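Local coordinates for protein AmbC (PDB 5O15) that probably catalyses both the dehydration of a polyketide intermediate and its cyclisation to an oxygen heterocycle during ambruticin biosynthesis, at residues S37-V43 with A93-L99; T56-P60 with P88-P92; K18-L22 with H45-L49; T62-E66 with G208-L214; S79-I85 with F240-A246. All coordinates share one frame; numbering follows the deposited sequence.

Interaction 1 (S37-V43 with A93-L99)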
# COMPACT_ATOMS: atom_id res chain seq x y z
N SER A 37 -2.75 -15.37 11.81
CA SER A 37 -4.01 -15.73 11.18
C SER A 37 -5.04 -14.64 11.44
O SER A 37 -5.01 -13.98 12.48
CB SER A 37 -4.55 -17.04 11.77
OG SER A 37 -3.65 -18.10 11.55
N GLY A 38 -5.97 -14.50 10.52
CA GLY A 38 -7.06 -13.58 10.76
C GLY A 38 -8.11 -13.67 9.69
O GLY A 38 -8.20 -14.65 8.95
N ARG A 39 -8.94 -12.64 9.64
CA ARG A 39 -10.12 -12.64 8.79
C ARG A 39 -10.35 -11.22 8.31
O ARG A 39 -10.24 -10.27 9.09
CB ARG A 39 -11.36 -13.05 9.58
CG ARG A 39 -12.61 -13.28 8.77
CD ARG A 39 -13.60 -14.09 9.60
NE ARG A 39 -14.91 -14.21 8.96
CZ ARG A 39 -15.88 -13.30 9.04
NH1 ARG A 39 -15.69 -12.18 9.73
NH2 ARG A 39 -17.04 -13.50 8.43
N LEU A 40 -10.66 -11.08 7.03
CA LEU A 40 -10.98 -9.78 6.44
C LEU A 40 -12.41 -9.86 5.92
O LEU A 40 -12.68 -10.53 4.92
CB LEU A 40 -10.00 -9.51 5.31
CG LEU A 40 -9.79 -8.05 4.96
CD1 LEU A 40 -8.62 -7.93 4.00
CD2 LEU A 40 -11.05 -7.47 4.39
N SER A 41 -13.33 -9.21 6.63
CA SER A 41 -14.74 -9.15 6.23
C SER A 41 -15.02 -7.88 5.44
O SER A 41 -14.68 -6.79 5.89
CB SER A 41 -15.63 -9.13 7.47
OG SER A 41 -16.95 -8.76 7.13
N THR A 42 -15.65 -8.04 4.27
CA THR A 42 -16.05 -6.88 3.48
C THR A 42 -17.37 -6.29 3.96
O THR A 42 -17.81 -5.27 3.41
CB THR A 42 -16.14 -7.23 1.98
OG1 THR A 42 -17.20 -8.18 1.76
CG2 THR A 42 -14.80 -7.78 1.43
N VAL A 43 -18.00 -6.89 4.96
CA VAL A 43 -19.08 -6.25 5.69
C VAL A 43 -18.51 -5.30 6.73
O VAL A 43 -18.91 -4.14 6.82
CB VAL A 43 -19.98 -7.32 6.33
CG1 VAL A 43 -21.14 -6.66 7.06
CG2 VAL A 43 -20.49 -8.30 5.28
N ALA A 93 -18.42 -9.55 -2.48
CA ALA A 93 -19.28 -8.39 -2.33
C ALA A 93 -19.84 -8.28 -0.92
O ALA A 93 -20.06 -7.17 -0.42
CB ALA A 93 -20.41 -8.41 -3.35
N ARG A 94 -20.07 -9.42 -0.26
CA ARG A 94 -20.62 -9.45 1.09
C ARG A 94 -20.18 -10.74 1.76
O ARG A 94 -20.97 -11.68 1.93
CB ARG A 94 -22.15 -9.33 1.05
CG ARG A 94 -22.81 -9.37 2.43
CD ARG A 94 -24.28 -8.98 2.38
NE ARG A 94 -24.47 -7.61 1.91
CZ ARG A 94 -24.42 -6.53 2.68
NH1 ARG A 94 -24.19 -6.63 3.99
NH2 ARG A 94 -24.60 -5.33 2.14
N GLY A 95 -18.91 -10.81 2.13
CA GLY A 95 -18.38 -12.02 2.71
C GLY A 95 -17.05 -11.74 3.35
O GLY A 95 -16.73 -10.61 3.69
N ALA A 96 -16.27 -12.80 3.51
CA ALA A 96 -14.99 -12.67 4.20
C ALA A 96 -13.98 -13.64 3.63
O ALA A 96 -14.34 -14.67 3.04
CB ALA A 96 -15.15 -12.89 5.70
N VAL A 97 -12.71 -13.29 3.78
CA VAL A 97 -11.62 -14.19 3.47
C VAL A 97 -10.82 -14.40 4.75
O VAL A 97 -10.70 -13.52 5.60
CB VAL A 97 -10.70 -13.70 2.33
CG1 VAL A 97 -11.48 -13.55 1.04
CG2 VAL A 97 -10.06 -12.41 2.71
N THR A 98 -10.27 -15.59 4.87
CA THR A 98 -9.33 -15.89 5.92
C THR A 98 -7.94 -15.53 5.41
O THR A 98 -7.62 -15.74 4.24
CB THR A 98 -9.40 -17.38 6.27
OG1 THR A 98 -10.73 -17.71 6.67
CG2 THR A 98 -8.53 -17.71 7.44
N LEU A 99 -7.12 -15.00 6.30
CA LEU A 99 -5.77 -14.58 5.99
C LEU A 99 -4.76 -15.42 6.75
O LEU A 99 -5.02 -15.89 7.87
CB LEU A 99 -5.56 -13.13 6.42
CG LEU A 99 -6.48 -12.09 5.79
CD1 LEU A 99 -6.18 -10.71 6.37
CD2 LEU A 99 -6.24 -12.08 4.31
O HOH W 1 -4.54 -18.62 8.98
O HOH W 2 -20.22 -5.24 2.17

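Interaction 2 (T56-P60 with P88-P92)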
# COMPACT_ATOMS: atom_id res chain seq x y z
N THR A 56 -12.47 -4.35 -11.79
CA THR A 56 -12.28 -5.55 -10.98
C THR A 56 -12.03 -5.16 -9.53
O THR A 56 -11.14 -4.36 -9.24
CB THR A 56 -11.12 -6.35 -11.54
OG1 THR A 56 -11.47 -6.81 -12.85
CG2 THR A 56 -10.78 -7.58 -10.65
N VAL A 57 -12.78 -5.78 -8.62
CA VAL A 57 -12.73 -5.38 -7.22
C VAL A 57 -11.67 -6.24 -6.53
O VAL A 57 -11.86 -7.45 -6.36
CB VAL A 57 -14.09 -5.54 -6.55
CG1 VAL A 57 -14.03 -4.96 -5.16
CG2 VAL A 57 -15.21 -4.89 -7.39
N ILE A 58 -10.56 -5.63 -6.14
CA ILE A 58 -9.45 -6.36 -5.53
C ILE A 58 -8.94 -5.57 -4.34
O ILE A 58 -9.03 -4.34 -4.29
CB ILE A 58 -8.29 -6.64 -6.51
CG1 ILE A 58 -7.73 -5.33 -7.09
CG2 ILE A 58 -8.72 -7.65 -7.55
CD1 ILE A 58 -6.53 -5.55 -8.00
N LEU A 59 -8.39 -6.28 -3.37
CA LEU A 59 -7.79 -5.62 -2.23
C LEU A 59 -6.64 -4.73 -2.72
O LEU A 59 -5.89 -5.14 -3.59
CB LEU A 59 -7.29 -6.68 -1.24
CG LEU A 59 -6.93 -6.19 0.17
CD1 LEU A 59 -8.15 -5.71 0.98
CD2 LEU A 59 -6.16 -7.23 0.91
N PRO A 60 -6.49 -3.50 -2.21
CA PRO A 60 -5.31 -2.73 -2.61
C PRO A 60 -4.02 -3.42 -2.21
O PRO A 60 -3.92 -3.97 -1.12
CB PRO A 60 -5.47 -1.40 -1.86
CG PRO A 60 -6.33 -1.73 -0.72
CD PRO A 60 -7.28 -2.80 -1.21
N PRO A 88 -3.45 -10.90 -7.14
CA PRO A 88 -4.40 -10.06 -6.41
C PRO A 88 -5.36 -10.90 -5.58
O PRO A 88 -5.52 -12.10 -5.75
CB PRO A 88 -5.15 -9.30 -7.50
CG PRO A 88 -5.02 -10.17 -8.71
CD PRO A 88 -3.71 -10.90 -8.59
N LEU A 89 -6.04 -10.22 -4.67
CA LEU A 89 -7.04 -10.82 -3.80
C LEU A 89 -8.38 -10.24 -4.23
O LEU A 89 -8.68 -9.06 -4.01
CB LEU A 89 -6.72 -10.49 -2.35
CG LEU A 89 -7.45 -11.21 -1.22
CD1 LEU A 89 -6.69 -11.15 0.10
CD2 LEU A 89 -8.85 -10.75 -1.01
N ALA A 90 -9.17 -11.08 -4.90
CA ALA A 90 -10.51 -10.71 -5.33
C ALA A 90 -11.41 -10.63 -4.10
O ALA A 90 -11.36 -11.51 -3.24
CB ALA A 90 -11.04 -11.75 -6.31
N LEU A 91 -12.19 -9.60 -4.02
CA LEU A 91 -12.96 -9.37 -2.80
C LEU A 91 -14.40 -9.79 -2.98
O LEU A 91 -15.03 -9.41 -3.98
CB LEU A 91 -12.93 -7.89 -2.43
CG LEU A 91 -11.58 -7.37 -1.92
CD1 LEU A 91 -11.55 -5.86 -1.93
CD2 LEU A 91 -11.28 -7.92 -0.52
N PRO A 92 -14.99 -10.51 -2.03
CA PRO A 92 -16.41 -10.84 -2.13
C PRO A 92 -17.25 -9.62 -1.84
O PRO A 92 -16.86 -8.76 -1.05
CB PRO A 92 -16.59 -11.88 -1.02
CG PRO A 92 -15.61 -11.46 0.01
CD PRO A 92 -14.41 -10.93 -0.74
O HOH W 3 -5.08 -7.49 -4.67

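Interaction 3 (K18-L22 with H45-L49)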
# COMPACT_ATOMS: atom_id res chain seq x y z
N LYS A 18 -3.02 -5.17 18.82
CA LYS A 18 -4.02 -5.92 18.09
C LYS A 18 -4.05 -5.40 16.66
O LYS A 18 -3.37 -4.43 16.33
CB LYS A 18 -5.40 -5.76 18.74
CG LYS A 18 -6.54 -6.60 18.13
CD LYS A 18 -6.14 -8.08 17.92
CE LYS A 18 -7.30 -8.90 17.39
NZ LYS A 18 -7.68 -8.55 15.99
N HIS A 19 -4.84 -6.04 15.80
CA HIS A 19 -4.96 -5.63 14.42
C HIS A 19 -6.36 -5.97 13.94
O HIS A 19 -6.91 -7.01 14.33
CB HIS A 19 -3.95 -6.38 13.55
CG HIS A 19 -3.79 -5.77 12.21
ND1 HIS A 19 -4.61 -6.09 11.14
CD2 HIS A 19 -2.97 -4.78 11.78
CE1 HIS A 19 -4.27 -5.35 10.10
NE2 HIS A 19 -3.28 -4.55 10.46
N PRO A 20 -6.95 -5.17 13.05
CA PRO A 20 -8.31 -5.47 12.59
C PRO A 20 -8.44 -6.75 11.83
O PRO A 20 -9.55 -7.29 11.77
CB PRO A 20 -8.65 -4.28 11.68
CG PRO A 20 -7.76 -3.20 12.08
CD PRO A 20 -6.52 -3.81 12.64
N TRP A 21 -7.36 -7.23 11.21
CA TRP A 21 -7.40 -8.34 10.28
C TRP A 21 -6.57 -9.53 10.71
O TRP A 21 -6.53 -10.54 9.98
CB TRP A 21 -6.90 -7.88 8.91
CG TRP A 21 -7.74 -6.86 8.22
CD1 TRP A 21 -9.04 -6.54 8.47
CD2 TRP A 21 -7.32 -6.01 7.16
NE1 TRP A 21 -9.47 -5.56 7.60
CE2 TRP A 21 -8.42 -5.24 6.78
CE3 TRP A 21 -6.12 -5.86 6.47
CZ2 TRP A 21 -8.36 -4.33 5.77
CZ3 TRP A 21 -6.06 -4.95 5.46
CH2 TRP A 21 -7.17 -4.20 5.11
N LEU A 22 -5.87 -9.44 11.82
CA LEU A 22 -5.06 -10.55 12.32
C LEU A 22 -5.42 -10.71 13.78
O LEU A 22 -5.32 -9.75 14.56
CB LEU A 22 -3.56 -10.26 12.13
CG LEU A 22 -3.06 -10.19 10.68
CD1 LEU A 22 -1.62 -9.74 10.60
CD2 LEU A 22 -3.25 -11.48 9.95
N HIS A 45 -15.39 -4.16 6.89
CA HIS A 45 -14.46 -3.27 6.20
C HIS A 45 -14.97 -3.02 4.79
O HIS A 45 -14.27 -3.29 3.82
CB HIS A 45 -13.05 -3.86 6.21
CG HIS A 45 -12.46 -3.86 7.57
ND1 HIS A 45 -11.80 -2.77 8.09
CD2 HIS A 45 -12.53 -4.77 8.56
CE1 HIS A 45 -11.47 -3.02 9.34
NE2 HIS A 45 -11.91 -4.23 9.65
N ALA A 46 -16.18 -2.48 4.68
CA ALA A 46 -16.77 -2.26 3.37
C ALA A 46 -15.94 -1.31 2.53
O ALA A 46 -16.02 -1.37 1.30
CB ALA A 46 -18.21 -1.73 3.51
N TRP A 47 -15.14 -0.44 3.16
CA TRP A 47 -14.28 0.46 2.41
C TRP A 47 -13.40 -0.26 1.39
O TRP A 47 -13.04 0.36 0.37
CB TRP A 47 -13.42 1.31 3.34
CG TRP A 47 -12.45 0.55 4.21
CD1 TRP A 47 -12.68 0.04 5.46
CD2 TRP A 47 -11.08 0.23 3.90
NE1 TRP A 47 -11.55 -0.58 5.94
CE2 TRP A 47 -10.56 -0.46 5.01
CE3 TRP A 47 -10.25 0.49 2.81
CZ2 TRP A 47 -9.26 -0.90 5.04
CZ3 TRP A 47 -8.96 0.03 2.86
CH2 TRP A 47 -8.49 -0.65 3.97
N VAL A 48 -12.98 -1.52 1.64
CA VAL A 48 -12.08 -2.15 0.69
C VAL A 48 -12.75 -2.32 -0.66
O VAL A 48 -12.08 -2.40 -1.69
CB VAL A 48 -11.52 -3.50 1.20
CG1 VAL A 48 -10.74 -3.27 2.47
CG2 VAL A 48 -12.61 -4.55 1.41
N LEU A 49 -14.09 -2.42 -0.68
CA LEU A 49 -14.84 -2.60 -1.92
C LEU A 49 -14.80 -1.36 -2.80
O LEU A 49 -15.21 -1.44 -3.97
CB LEU A 49 -16.28 -3.01 -1.62
CG LEU A 49 -16.44 -4.33 -0.86
CD1 LEU A 49 -17.92 -4.54 -0.48
CD2 LEU A 49 -15.89 -5.47 -1.70
O HOH W 4 -11.74 -5.77 12.02

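Interaction 4 (T62-E66 with G208-L214)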
# COMPACT_ATOMS: atom_id res chain seq x y z
N THR A 62 -1.45 -2.07 -1.16
CA THR A 62 -1.00 -1.48 0.10
C THR A 62 -1.52 -2.24 1.31
O THR A 62 -0.93 -2.11 2.40
CB THR A 62 -1.42 -0.02 0.20
OG1 THR A 62 -2.84 0.03 0.04
CG2 THR A 62 -0.74 0.85 -0.84
N ALA A 63 -2.58 -3.02 1.16
CA ALA A 63 -3.00 -3.87 2.26
C ALA A 63 -2.01 -5.01 2.52
O ALA A 63 -1.83 -5.43 3.67
CB ALA A 63 -4.37 -4.48 2.00
N PHE A 64 -1.33 -5.51 1.48
CA PHE A 64 -0.29 -6.52 1.68
C PHE A 64 0.90 -5.89 2.38
O PHE A 64 1.52 -6.53 3.23
CB PHE A 64 0.13 -7.16 0.35
CG PHE A 64 -0.98 -7.80 -0.39
CD1 PHE A 64 -1.85 -8.69 0.22
CD2 PHE A 64 -1.19 -7.48 -1.71
CE1 PHE A 64 -2.89 -9.27 -0.54
CE2 PHE A 64 -2.20 -8.05 -2.45
CZ PHE A 64 -3.07 -8.89 -1.86
N VAL A 65 1.20 -4.63 2.07
CA VAL A 65 2.24 -3.91 2.80
C VAL A 65 1.89 -3.80 4.27
O VAL A 65 2.72 -4.05 5.15
CB VAL A 65 2.52 -2.55 2.14
CG1 VAL A 65 3.52 -1.78 2.94
CG2 VAL A 65 2.99 -2.73 0.70
N GLU A 66 0.65 -3.40 4.57
CA GLU A 66 0.18 -3.30 5.94
C GLU A 66 0.30 -4.64 6.67
O GLU A 66 0.74 -4.68 7.82
CB GLU A 66 -1.27 -2.79 5.95
CG GLU A 66 -2.01 -2.96 7.25
CD GLU A 66 -1.48 -2.14 8.43
OE1 GLU A 66 -0.49 -1.40 8.28
OE2 GLU A 66 -2.04 -2.30 9.54
N GLY A 208 -1.60 -0.17 11.32
CA GLY A 208 -0.28 0.40 11.34
C GLY A 208 -0.21 1.60 10.41
O GLY A 208 0.09 2.72 10.82
N LEU A 209 -0.51 1.37 9.14
CA LEU A 209 -0.72 2.42 8.16
C LEU A 209 -1.92 2.02 7.32
O LEU A 209 -1.85 1.06 6.54
CB LEU A 209 0.54 2.63 7.33
CG LEU A 209 0.43 3.74 6.28
CD1 LEU A 209 0.01 5.08 6.88
CD2 LEU A 209 1.74 3.88 5.56
N HIS A 210 -3.03 2.73 7.51
CA HIS A 210 -4.25 2.35 6.85
C HIS A 210 -3.97 2.19 5.35
O HIS A 210 -3.43 3.12 4.72
CB HIS A 210 -5.30 3.44 7.05
CG HIS A 210 -6.68 3.04 6.69
ND1 HIS A 210 -7.06 2.75 5.40
CD2 HIS A 210 -7.79 2.88 7.45
CE1 HIS A 210 -8.35 2.46 5.37
NE2 HIS A 210 -8.82 2.54 6.60
N PRO A 211 -4.36 1.08 4.74
CA PRO A 211 -4.04 0.88 3.32
C PRO A 211 -4.58 1.94 2.39
O PRO A 211 -3.97 2.21 1.35
CB PRO A 211 -4.64 -0.51 3.05
CG PRO A 211 -4.53 -1.21 4.36
CD PRO A 211 -4.84 -0.15 5.40
N ALA A 212 -5.72 2.54 2.73
CA ALA A 212 -6.24 3.60 1.86
C ALA A 212 -5.42 4.88 1.96
O ALA A 212 -5.40 5.67 1.02
CB ALA A 212 -7.71 3.87 2.16
N LEU A 213 -4.72 5.07 3.07
CA LEU A 213 -3.88 6.24 3.23
C LEU A 213 -2.56 6.07 2.49
O LEU A 213 -2.13 6.97 1.75
CB LEU A 213 -3.71 6.53 4.72
CG LEU A 213 -2.95 7.78 5.11
CD1 LEU A 213 -3.61 9.04 4.53
CD2 LEU A 213 -2.89 7.88 6.58
N LEU A 214 -1.92 4.89 2.59
CA LEU A 214 -0.75 4.67 1.75
C LEU A 214 -1.15 4.68 0.26
O LEU A 214 -0.41 5.23 -0.57
CB LEU A 214 -0.05 3.37 2.14
CG LEU A 214 1.20 3.06 1.32
CD1 LEU A 214 2.25 4.18 1.46
CD2 LEU A 214 1.83 1.70 1.74
O HOH W 5 -0.70 0.51 3.92

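Interaction 5 (S79-I85 with F240-A246)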
# COMPACT_ATOMS: atom_id res chain seq x y z
N SER A 79 11.43 -3.42 9.61
CA SER A 79 11.17 -3.03 8.24
C SER A 79 10.79 -4.22 7.37
O SER A 79 11.18 -5.39 7.64
CB SER A 79 12.44 -2.39 7.68
OG SER A 79 12.22 -1.86 6.41
N VAL A 80 10.01 -3.92 6.33
CA VAL A 80 9.80 -4.80 5.20
C VAL A 80 10.88 -4.48 4.19
O VAL A 80 10.84 -3.46 3.50
CB VAL A 80 8.40 -4.62 4.62
CG1 VAL A 80 8.18 -5.53 3.43
CG2 VAL A 80 7.37 -4.83 5.70
N SER A 81 11.90 -5.34 4.13
CA SER A 81 12.99 -5.11 3.22
C SER A 81 12.56 -5.27 1.76
O SER A 81 12.94 -4.47 0.91
CB SER A 81 14.10 -6.10 3.56
OG SER A 81 15.11 -6.11 2.57
N GLU A 82 11.78 -6.29 1.46
CA GLU A 82 11.28 -6.50 0.10
C GLU A 82 9.91 -7.13 0.18
O GLU A 82 9.65 -7.94 1.07
CB GLU A 82 12.20 -7.43 -0.71
CG GLU A 82 13.66 -7.00 -0.82
CD GLU A 82 13.85 -5.66 -1.52
OE1 GLU A 82 12.94 -5.23 -2.29
OE2 GLU A 82 14.92 -5.02 -1.31
N LEU A 83 9.04 -6.74 -0.75
CA LEU A 83 7.73 -7.34 -0.91
C LEU A 83 7.44 -7.41 -2.40
O LEU A 83 7.55 -6.41 -3.12
CB LEU A 83 6.66 -6.53 -0.16
CG LEU A 83 5.25 -7.16 -0.16
CD1 LEU A 83 4.44 -6.78 1.08
CD2 LEU A 83 4.44 -6.87 -1.40
N THR A 84 7.07 -8.58 -2.87
CA THR A 84 6.62 -8.81 -4.23
C THR A 84 5.17 -9.23 -4.16
O THR A 84 4.78 -10.00 -3.29
CB THR A 84 7.43 -9.91 -4.91
OG1 THR A 84 8.82 -9.56 -4.88
CG2 THR A 84 7.00 -10.08 -6.36
N ILE A 85 4.36 -8.65 -5.05
CA ILE A 85 2.96 -9.03 -5.17
C ILE A 85 2.88 -10.08 -6.28
O ILE A 85 3.31 -9.85 -7.40
CB ILE A 85 2.07 -7.83 -5.47
CG1 ILE A 85 2.23 -6.80 -4.33
CG2 ILE A 85 0.64 -8.30 -5.64
CD1 ILE A 85 1.46 -5.53 -4.52
N PHE A 240 3.76 -3.84 -8.22
CA PHE A 240 4.18 -5.23 -8.12
C PHE A 240 5.32 -5.47 -7.13
O PHE A 240 5.55 -6.62 -6.77
CB PHE A 240 4.54 -5.82 -9.49
CG PHE A 240 5.78 -5.23 -10.11
CD1 PHE A 240 7.02 -5.78 -9.87
CD2 PHE A 240 5.67 -4.14 -10.96
CE1 PHE A 240 8.15 -5.25 -10.44
CE2 PHE A 240 6.79 -3.60 -11.53
CZ PHE A 240 8.03 -4.16 -11.28
N ALA A 241 5.98 -4.43 -6.65
CA ALA A 241 7.09 -4.62 -5.72
C ALA A 241 7.31 -3.39 -4.88
O ALA A 241 7.10 -2.26 -5.34
CB ALA A 241 8.38 -4.99 -6.44
N TRP A 242 7.71 -3.61 -3.64
CA TRP A 242 8.06 -2.59 -2.68
C TRP A 242 9.38 -2.97 -2.05
O TRP A 242 9.70 -4.16 -1.87
CB TRP A 242 7.02 -2.49 -1.57
CG TRP A 242 5.66 -2.13 -2.01
CD1 TRP A 242 4.74 -2.92 -2.63
CD2 TRP A 242 5.04 -0.84 -1.86
NE1 TRP A 242 3.59 -2.22 -2.86
CE2 TRP A 242 3.74 -0.95 -2.39
CE3 TRP A 242 5.45 0.35 -1.28
CZ2 TRP A 242 2.86 0.12 -2.40
CZ3 TRP A 242 4.58 1.42 -1.29
CH2 TRP A 242 3.29 1.31 -1.86
N SER A 243 10.16 -1.96 -1.67
CA SER A 243 11.43 -2.16 -0.98
C SER A 243 11.54 -1.21 0.20
O SER A 243 11.07 -0.06 0.11
CB SER A 243 12.64 -1.93 -1.90
OG SER A 243 12.61 -2.77 -3.03
N ASP A 244 12.15 -1.67 1.28
CA ASP A 244 12.53 -0.83 2.39
C ASP A 244 11.38 0.01 2.92
O ASP A 244 11.42 1.26 2.92
CB ASP A 244 13.72 0.05 2.03
CG ASP A 244 14.97 -0.75 1.84
OD1 ASP A 244 15.16 -1.78 2.52
OD2 ASP A 244 15.73 -0.36 0.96
N VAL A 245 10.34 -0.65 3.39
CA VAL A 245 9.16 0.02 3.93
C VAL A 245 9.22 -0.07 5.44
O VAL A 245 9.24 -1.19 6.01
CB VAL A 245 7.86 -0.62 3.43
CG1 VAL A 245 6.69 0.22 3.88
CG2 VAL A 245 7.86 -0.77 1.93
N ALA A 246 9.28 1.06 6.13
CA ALA A 246 9.40 1.04 7.58
C ALA A 246 8.46 2.10 8.14
O ALA A 246 8.35 3.23 7.60
CB ALA A 246 10.82 1.36 8.02
O HOH W 6 14.39 -2.46 4.96
O HOH W 7 16.64 -3.93 2.35

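Interaction 1 (S37-V43 with A93-L99)
R39 lays its guanidinium over the methyl group of A96. A96 CB sits on one face of the group, displaced toward its rim, and is 3.4 Å from R39 CZ. CG of R39 is anti to the backbone N (chi1 -172°), and the chain then runs extended to NE. This carries the flat end diagonally past T98, the direct cross-strand neighbour of R39, to A96. E44 and D121 give the guanidinium long, weak ion pairs. T98 turns its CG2 to the backbone, 3.4 Å from G38 O.

L40, V97 and L99 occupy the other face of the two strands. L40 CB touches V97 CG2 at 3.9 Å and L99 CD1 at 4.1 Å. All three residues are buried, and L40 also reaches W21 and L59. The strands 34-41 and 96-103 are antiparallel neighbours in the first hotdog domain of a double hotdog fold. G38 with L99 and L40 with V97 are the hydrogen-bonded pairs. The bond L40 N to V97 O is short (2.8 Å) and almost straight.

Past the last strand pair the ladder goes on for one more bond, T42 N to G95 O. The first torsion of T42 (chi1 66°) turns OG1 toward P92 O and G95 O. It is hydrogen-bonded to P92 O, and G95 O is also close to T42 OG1, at 3.1 Å. At this end V43 CG2 meets R94 CG at 3.8 Å, and a water donates to both T42 O and A93 O. At the far end another water joins S37 OG to L99 O.

Interaction 2 (T56-P60 with P88-P92)
V57 to L59 belong to the HxxxGxxxxP motif of polyketide synthase dehydratases, which ends at P60. They cross the loop 88-92, with a single backbone bridge between I58 and A90. Two hydrogen bonds flank it. L59 N gives to L89 O at 2.9 Å, and L91 N gives to V57 O at 3.2 Å. A water adds a third link, donating to L59 O and accepting from L89 N.

Side chains pack around this bridge. L91 rises toward the motif, and its CD1 lies 3.5 Å from L59 N. Its CD2 meets L59 CD1, the two side chains crossing at about a right angle. L59 and L89 instead run side by side in the same direction, with their CB atoms 4.0 Å apart. Both also touch F64 of helix 61-75. CG1 of I58 stands between the backbone N and the carbonyl carbon (chi1 58°). Both I58 CG2 and I58 CD1 then reach P88 CB, at 3.9 and 4.0 Å.

I58 O is hydrogen-bonded to ND1 of H51, the histidine of the motif. The bond from L59 N to L89 O holds the same peptide that carries this oxygen. This is consistent with the loop 88-92 acting as a second shell to H51.

Interaction 3 (K18-L22 with H45-L49)
The indole edge of W21 points at the face of the H45 imidazole. NE1 of W21 stands over the centre of that ring, 3.3 Å from H45 CD2. The pair is edge-to-face, with planes at 77°. Both nitrogens of H45 are used at its edge and in its plane. ND1 accepts from W47 NE1 at 3.1 Å. NE2 lies 2.8 Å from a water that donates to P20 O. The imidazole is thus fixed in rotation by its two edge partners. P20 CB adds an oblique contact with the imidazole.

The two indoles come from opposite directions and meet rim to rim. Their planes are only 16° apart, and W21 CZ2 is 3.6 Å from W47 CZ2. CG of W47 sits between the backbone N and the carbonyl carbon (chi1 63°), which brings NE1 round to H45. V48 CG1 covers part of one face of W47 and lies 4.2 Å from W21 CZ2. F207 meets W21 edge-to-face, and P211 touches both indoles.

W21, H45 and W47 form an aromatic cluster. It joins the N-terminal loop of the double hotdog fold to the 3-10 turn just ahead of the HxxxGxxxxP motif.

Interaction 4 (T62-E66 with G208-L214)
E66 grips two successive backbone N-H groups with its carboxylate. L209 N gives to E66 OE1 at 2.9 Å and approaches from above the carboxylate plane. G208 N gives to E66 OE2 at 2.8 Å on the syn side, closer to that plane. The chain of E66 is bent at chi2 (66°), which turns the acid group across to the loop before helix 211-225. One turn earlier, T62 OG1 donates to P211 O at 2.8 Å. The methyl of T62 presses on L214, with T62 CG2 to L214 CG at 3.6 Å. Between these polar ends P211 sits against the helix 61-75, its CG 3.7 Å from A63 CA and 4.0 Å from E66 CB. A water donates to both T62 O and L209 O.

H210 positions the start of helix 211-225. It is the N-cap, and its ND1 accepts from A212 N in the plane of the ring. H210 O takes bonds from both L213 N and L214 N. This residue opens the HPxxxD segment of the second hotdog domain, which continues to D215, itself touched by T62. Among the neighbours, the W47 ring meets that of H210. W242 lies against T62, V65 and L214.

E66 OE2 has a further partner in H19 NE2. With H19, G208 and L209 the buried carboxylate has three hydrogen-bond partners. Such a setting would favour the carboxylate anion, and it ties the helix of the first hotdog domain to the loop that leads into the helix of the second.

Interaction 5 (S79-I85 with F240-A246)
Strands 79-85 and 240-246 run antiparallel at 173°, with paired bonds at V80 and V245 and again at L83 and W242. I85 N adds an almost straight bond to F240 O at 2.9 Å. The ladder is interrupted at D244, where D244 and V245 both stand opposite V80. This is a G1 beta bulge, and D244 takes left-handed backbone angles. D244 N bonds to S81 O at 2.9 Å.

L83 and W242 lie side by side and point the same way, with L83 CD2 4.1 Å from W242 CD1. CG of W242 is anti to the carbonyl carbon (chi1 -62°), which lays the indole beside L83. I85 CD1 comes to the indole edge, 4.3 Å from W242 NE1. V80 and V245 meet on the same face, their CB atoms 4.2 Å apart. Helix 61-75 covers this face, where its A68 touches V80 and L83.

At the bulge D244 OD1 receives two waters, each at 2.6 Å. One accepts from S79 OG and the other meets S81 OG, which is also hydrogen-bonded to R111.

One strand comes from each hotdog domain. Their pairing joins the two sheets edge to edge, as in the double hotdog fold of polyketide synthase dehydratases.

In the fold
Interactions 1, 2 and 3 form one cluster in the first hotdog domain. Interactions 1 and 3 have centres 8 Å apart and meet where L40 CG lies 3.6 Å from W21 CE2. T42 OG1 ties interaction 1 to interaction 2 through P92 O at 2.9 Å. Interaction 3 leads on to interaction 4, with H19 NE2 2.7 Å from E66 OE2. Interactions 4 and 5, centres 12 Å apart, join the two hotdog domains through helices and strands in turn; F64 O lies 3.6 Å from L83 CD1. Interactions 2 and 4 lie beside H51 and D215, the family's motif histidine and aspartate, probably near the active site.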